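Local coordinates for RimK-related lysine biosynthesis protein (Thermococcus kodakarensis, PDB 5K2M) that probably acts as an ATP-grasp ligase of the RimK family, LysX subfamily, binding ADP and magnesium and taking part in amino-acid biosynthesis, at residues F78-A86 and V120-W128. Numbering follows the deposited sequence.
Sequences FEAGDKLFA and VSKPVFGSW. With ADP (adenosine-5'-diphosphate), chain O; PO4 (phosphate ion), chain P.
Lys83 N donates to Val124 O at 2.8 Å, the one direct hydrogen bond between 78-86 and 120-128. The same carbonyl oxygen lies 3.3 Å from Asp82 CA in a CA-H...O contact; together they set the start of helix 83-90 against the loop that follows strand 119-122. Asp82 is the N-cap of that helix: OD2 takes Phe85 N on its anti lone pair and, weakly, Leu84 N, while OD1 is bound by Tyr58 OH of the second subunit. Val124 lies obliquely across this carboxylate; its CG2 also reaches Leu84 CB at 3.7 Å. Both segments belong to the ATP-grasp domain, and their two lysines approach the nucleotide side by side. The Lys83 chain, bent at chi2 and chi4 (-63° and -65°), passes over Pro123 O and brings NZ to ADP O3B at 2.7 Å; Glu241, a magnesium ligand, accepts from the same amine. Lys122 bends at chi3 (80°), and its NZ bridges ADP O2A at 2.7 Å and N7 at 3.1 Å, with Gln162 as a further partner. The aliphatic parts touch, Lys83 CE to Lys122 CD at 3.8 Å, and the phosphates probably offset the like charges. Waters fill the junction: one joins Lys83 NZ to Pro123 O, a second accepts from Lys83 NZ beside Gly81 O and Gly126 O, and a third lies between Gly81 O and Phe125 O. Farther along, Ser127 OG donates to O4 of a phosphate ion at 2.7 Å, and Trp128 N to its O2.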
loop_
_atom_site.group_PDB
_atom_site.type_symbol
_atom_site.label_atom_id
_atom_site.label_comp_id
_atom_site.label_asym_id
_atom_site.label_seq_id
_atom_site.Cartn_x
_atom_site.Cartn_y
_atom_site.Cartn_z
ATOM N N PHE A 78 -32.611 11.361 -20.181
ATOM C CA PHE A 78 -33.009 10.250 -19.329
ATOM C C PHE A 78 -34.493 10.295 -18.964
ATOM O O PHE A 78 -35.189 9.309 -19.106
ATOM C CB PHE A 78 -32.193 10.186 -18.029
ATOM C CG PHE A 78 -32.749 9.188 -17.054
ATOM C CD1 PHE A 78 -32.841 7.843 -17.414
ATOM C CD2 PHE A 78 -33.280 9.594 -15.839
ATOM C CE1 PHE A 78 -33.398 6.912 -16.546
ATOM C CE2 PHE A 78 -33.817 8.672 -14.960
ATOM C CZ PHE A 78 -33.883 7.332 -15.313
ATOM N N GLU A 79 -34.973 11.434 -18.473
ATOM C CA GLU A 79 -36.347 11.489 -17.992
ATOM C C GLU A 79 -37.366 11.469 -19.113
ATOM O O GLU A 79 -38.306 10.671 -19.076
ATOM C CB GLU A 79 -36.568 12.678 -17.065
ATOM C CG GLU A 79 -35.723 12.565 -15.813
ATOM C CD GLU A 79 -36.446 12.957 -14.539
ATOM O OE1 GLU A 79 -37.693 13.114 -14.540
ATOM O OE2 GLU A 79 -35.736 13.102 -13.521
ATOM N N ALA A 80 -37.183 12.320 -20.113
ATOM C CA ALA A 80 -38.093 12.319 -21.267
ATOM C C ALA A 80 -38.053 10.990 -22.035
ATOM O O ALA A 80 -39.088 10.501 -22.492
ATOM C CB ALA A 80 -37.783 13.486 -22.199
ATOM N N GLY A 81 -36.866 10.392 -22.150
ATOM C CA GLY A 81 -36.691 9.160 -22.935
ATOM C C GLY A 81 -37.220 7.879 -22.303
ATOM O O GLY A 81 -37.210 6.830 -22.932
ATOM N N ASP A 82 -37.657 7.953 -21.055
ATOM C CA ASP A 82 -38.185 6.805 -20.353
ATOM C C ASP A 82 -39.682 6.978 -20.195
ATOM O O ASP A 82 -40.121 7.973 -19.618
ATOM C CB ASP A 82 -37.525 6.682 -18.973
ATOM C CG ASP A 82 -37.916 5.411 -18.275
ATOM O OD1 ASP A 82 -37.236 4.401 -18.514
ATOM O OD2 ASP A 82 -38.942 5.395 -17.560
ATOM N N LYS A 83 -40.471 6.027 -20.692
ATOM C CA LYS A 83 -41.923 6.177 -20.649
ATOM C C LYS A 83 -42.403 6.436 -19.228
ATOM O O LYS A 83 -43.250 7.285 -19.009
ATOM C CB LYS A 83 -42.639 4.945 -21.219
ATOM C CG LYS A 83 -42.433 4.696 -22.707
ATOM C CD LYS A 83 -43.005 5.827 -23.535
ATOM C CE LYS A 83 -43.234 5.415 -24.985
ATOM N NZ LYS A 83 -41.967 5.095 -25.703
ATOM N N LEU A 84 -41.827 5.728 -18.260
ATOM C CA LEU A 84 -42.329 5.761 -16.894
ATOM C C LEU A 84 -41.901 7.022 -16.172
ATOM O O LEU A 84 -42.726 7.681 -15.566
ATOM C CB LEU A 84 -41.884 4.508 -16.128
ATOM C CG LEU A 84 -42.412 4.280 -14.714
ATOM C CD1 LEU A 84 -43.877 4.660 -14.579
ATOM C CD2 LEU A 84 -42.247 2.826 -14.319
ATOM N N PHE A 85 -40.620 7.362 -16.232
ATOM C CA PHE A 85 -40.140 8.620 -15.634
ATOM C C PHE A 85 -40.856 9.815 -16.280
ATOM O O PHE A 85 -41.241 10.766 -15.586
ATOM C CB PHE A 85 -38.620 8.786 -15.775
ATOM C CG PHE A 85 -37.809 8.098 -14.708
ATOM C CD1 PHE A 85 -37.699 6.708 -14.670
ATOM C CD2 PHE A 85 -37.108 8.849 -13.758
ATOM C CE1 PHE A 85 -36.923 6.073 -13.702
ATOM C CE2 PHE A 85 -36.344 8.224 -12.776
ATOM C CZ PHE A 85 -36.250 6.833 -12.752
ATOM N N ALA A 86 -41.075 9.756 -17.590
ATOM C CA ALA A 86 -41.778 10.850 -18.271
ATOM C C ALA A 86 -43.238 11.001 -17.845
ATOM O O ALA A 86 -43.673 12.136 -17.592
ATOM C CB ALA A 86 -41.668 10.744 -19.779
ATOM N N VAL A 120 -52.565 -1.492 -23.493
ATOM C CA VAL A 120 -51.372 -1.362 -24.290
ATOM C C VAL A 120 -50.148 -1.598 -23.421
ATOM O O VAL A 120 -49.990 -0.990 -22.361
ATOM C CB VAL A 120 -51.311 0.021 -24.961
ATOM C CG1 VAL A 120 -49.964 0.237 -25.623
ATOM C CG2 VAL A 120 -52.447 0.151 -25.980
ATOM N N SER A 121 -49.305 -2.509 -23.893
ATOM C CA SER A 121 -48.036 -2.826 -23.280
ATOM C C SER A 121 -46.931 -2.175 -24.116
ATOM O O SER A 121 -46.964 -2.236 -25.346
ATOM C CB SER A 121 -47.834 -4.343 -23.286
ATOM O OG SER A 121 -46.538 -4.674 -22.840
ATOM N N LYS A 122 -45.952 -1.572 -23.463
ATOM C CA LYS A 122 -44.840 -0.985 -24.194
ATOM C C LYS A 122 -43.613 -0.911 -23.310
ATOM O O LYS A 122 -43.746 -0.756 -22.095
ATOM C CB LYS A 122 -45.211 0.403 -24.723
ATOM C CG LYS A 122 -45.504 1.413 -23.646
ATOM C CD LYS A 122 -45.829 2.774 -24.227
ATOM C CE LYS A 122 -47.251 2.890 -24.734
ATOM N NZ LYS A 122 -47.640 4.318 -24.972
ATOM N N PRO A 123 -42.419 -1.056 -23.912
ATOM C CA PRO A 123 -41.186 -1.000 -23.150
ATOM C C PRO A 123 -40.862 0.441 -22.785
ATOM O O PRO A 123 -41.244 1.388 -23.489
ATOM C CB PRO A 123 -40.143 -1.574 -24.111
ATOM C CG PRO A 123 -40.661 -1.210 -25.463
ATOM C CD PRO A 123 -42.162 -1.181 -25.358
ATOM N N VAL A 124 -40.154 0.584 -21.685
ATOM C CA VAL A 124 -39.947 1.879 -21.080
ATOM C C VAL A 124 -38.956 2.758 -21.881
ATOM O O VAL A 124 -39.045 3.985 -21.868
ATOM C CB VAL A 124 -39.556 1.651 -19.598
ATOM C CG1 VAL A 124 -38.067 1.335 -19.438
ATOM C CG2 VAL A 124 -39.988 2.816 -18.757
ATOM N N PHE A 125 -38.059 2.134 -22.642
ATOM C CA PHE A 125 -36.980 2.869 -23.302
ATOM C C PHE A 125 -37.090 2.887 -24.821
ATOM O O PHE A 125 -36.208 3.422 -25.500
ATOM C CB PHE A 125 -35.625 2.281 -22.902
ATOM C CG PHE A 125 -35.427 0.878 -23.359
ATOM C CD1 PHE A 125 -35.846 -0.185 -22.569
ATOM C CD2 PHE A 125 -34.849 0.613 -24.585
ATOM C CE1 PHE A 125 -35.687 -1.481 -22.994
ATOM C CE2 PHE A 125 -34.670 -0.687 -25.012
ATOM C CZ PHE A 125 -35.088 -1.738 -24.219
ATOM N N GLY A 126 -38.155 2.320 -25.362
ATOM C CA GLY A 126 -38.284 2.186 -26.803
ATOM C C GLY A 126 -38.649 3.455 -27.560
ATOM O O GLY A 126 -38.898 4.498 -26.966
ATOM N N SER A 127 -38.646 3.326 -28.887
ATOM C CA SER A 127 -39.074 4.352 -29.828
ATOM C C SER A 127 -39.556 3.678 -31.127
ATOM O O SER A 127 -39.445 2.454 -31.283
ATOM C CB SER A 127 -37.910 5.308 -30.129
ATOM O OG SER A 127 -38.330 6.464 -30.846
ATOM N N TRP A 128 -40.072 4.488 -32.054
ATOM C CA TRP A 128 -40.529 4.022 -33.372
ATOM C C TRP A 128 -41.661 2.982 -33.331
ATOM O O TRP A 128 -41.847 2.243 -34.292
ATOM C CB TRP A 128 -39.349 3.442 -34.192
ATOM C CG TRP A 128 -38.285 4.416 -34.572
ATOM C CD1 TRP A 128 -38.344 5.774 -34.483
ATOM C CD2 TRP A 128 -37.012 4.104 -35.156
ATOM N NE1 TRP A 128 -37.181 6.332 -34.961
ATOM C CE2 TRP A 128 -36.344 5.330 -35.382
ATOM C CE3 TRP A 128 -36.373 2.910 -35.513
ATOM C CZ2 TRP A 128 -35.060 5.401 -35.937
ATOM C CZ3 TRP A 128 -35.094 2.977 -36.068
ATOM C CH2 TRP A 128 -34.453 4.223 -36.276
HETATM P PB ADP O . -42.841 5.061 -29.198
HETATM O O1B ADP O . -43.355 5.936 -30.307
HETATM O O2B ADP O . -42.409 3.685 -29.643
HETATM O O3B ADP O . -41.807 5.693 -28.300
HETATM P PA ADP O . -45.549 5.471 -28.257
HETATM O O1A ADP O . -45.466 6.863 -28.852
HETATM O O2A ADP O . -46.120 5.387 -26.879
HETATM O O3A ADP O . -44.123 4.731 -28.265
HETATM O "O5'" ADP O . -46.425 4.532 -29.216
HETATM C "C5'" ADP O . -46.262 4.545 -30.616
HETATM C "C4'" ADP O . -47.608 4.751 -31.290
HETATM O "O4'" ADP O . -48.490 3.682 -30.930
HETATM C "C3'" ADP O . -48.323 6.041 -30.921
HETATM O "O3'" ADP O . -47.948 7.125 -31.786
HETATM C "C2'" ADP O . -49.775 5.640 -31.092
HETATM O "O2'" ADP O . -50.195 5.715 -32.453
HETATM C "C1'" ADP O . -49.802 4.182 -30.703
HETATM N N9 ADP O . -50.134 4.041 -29.278
HETATM C C8 ADP O . -49.260 3.994 -28.251
HETATM N N7 ADP O . -49.889 3.880 -27.068
HETATM C C5 ADP O . -51.207 3.868 -27.342
HETATM C C6 ADP O . -52.437 3.750 -26.561
HETATM N N6 ADP O . -52.385 3.636 -25.217
HETATM N N1 ADP O . -53.604 3.766 -27.236
HETATM C C2 ADP O . -53.669 3.882 -28.569
HETATM N N3 ADP O . -52.595 3.991 -29.350
HETATM C C4 ADP O . -51.363 3.983 -28.800
HETATM P P PO4 P . -41.312 8.213 -31.524
HETATM O O1 PO4 P . -42.803 8.408 -31.376
HETATM O O2 PO4 P . -40.975 7.421 -32.779
HETATM O O3 PO4 P . -40.677 9.578 -31.614
HETATM O O4 PO4 P . -40.767 7.446 -30.357
HETATM O O HOH W 1 -39.400 5.724 -24.425
HETATM O O HOH W 2 -36.070 6.210 -25.342
HETATM O O HOH W 3 -42.267 2.352 -25.683
#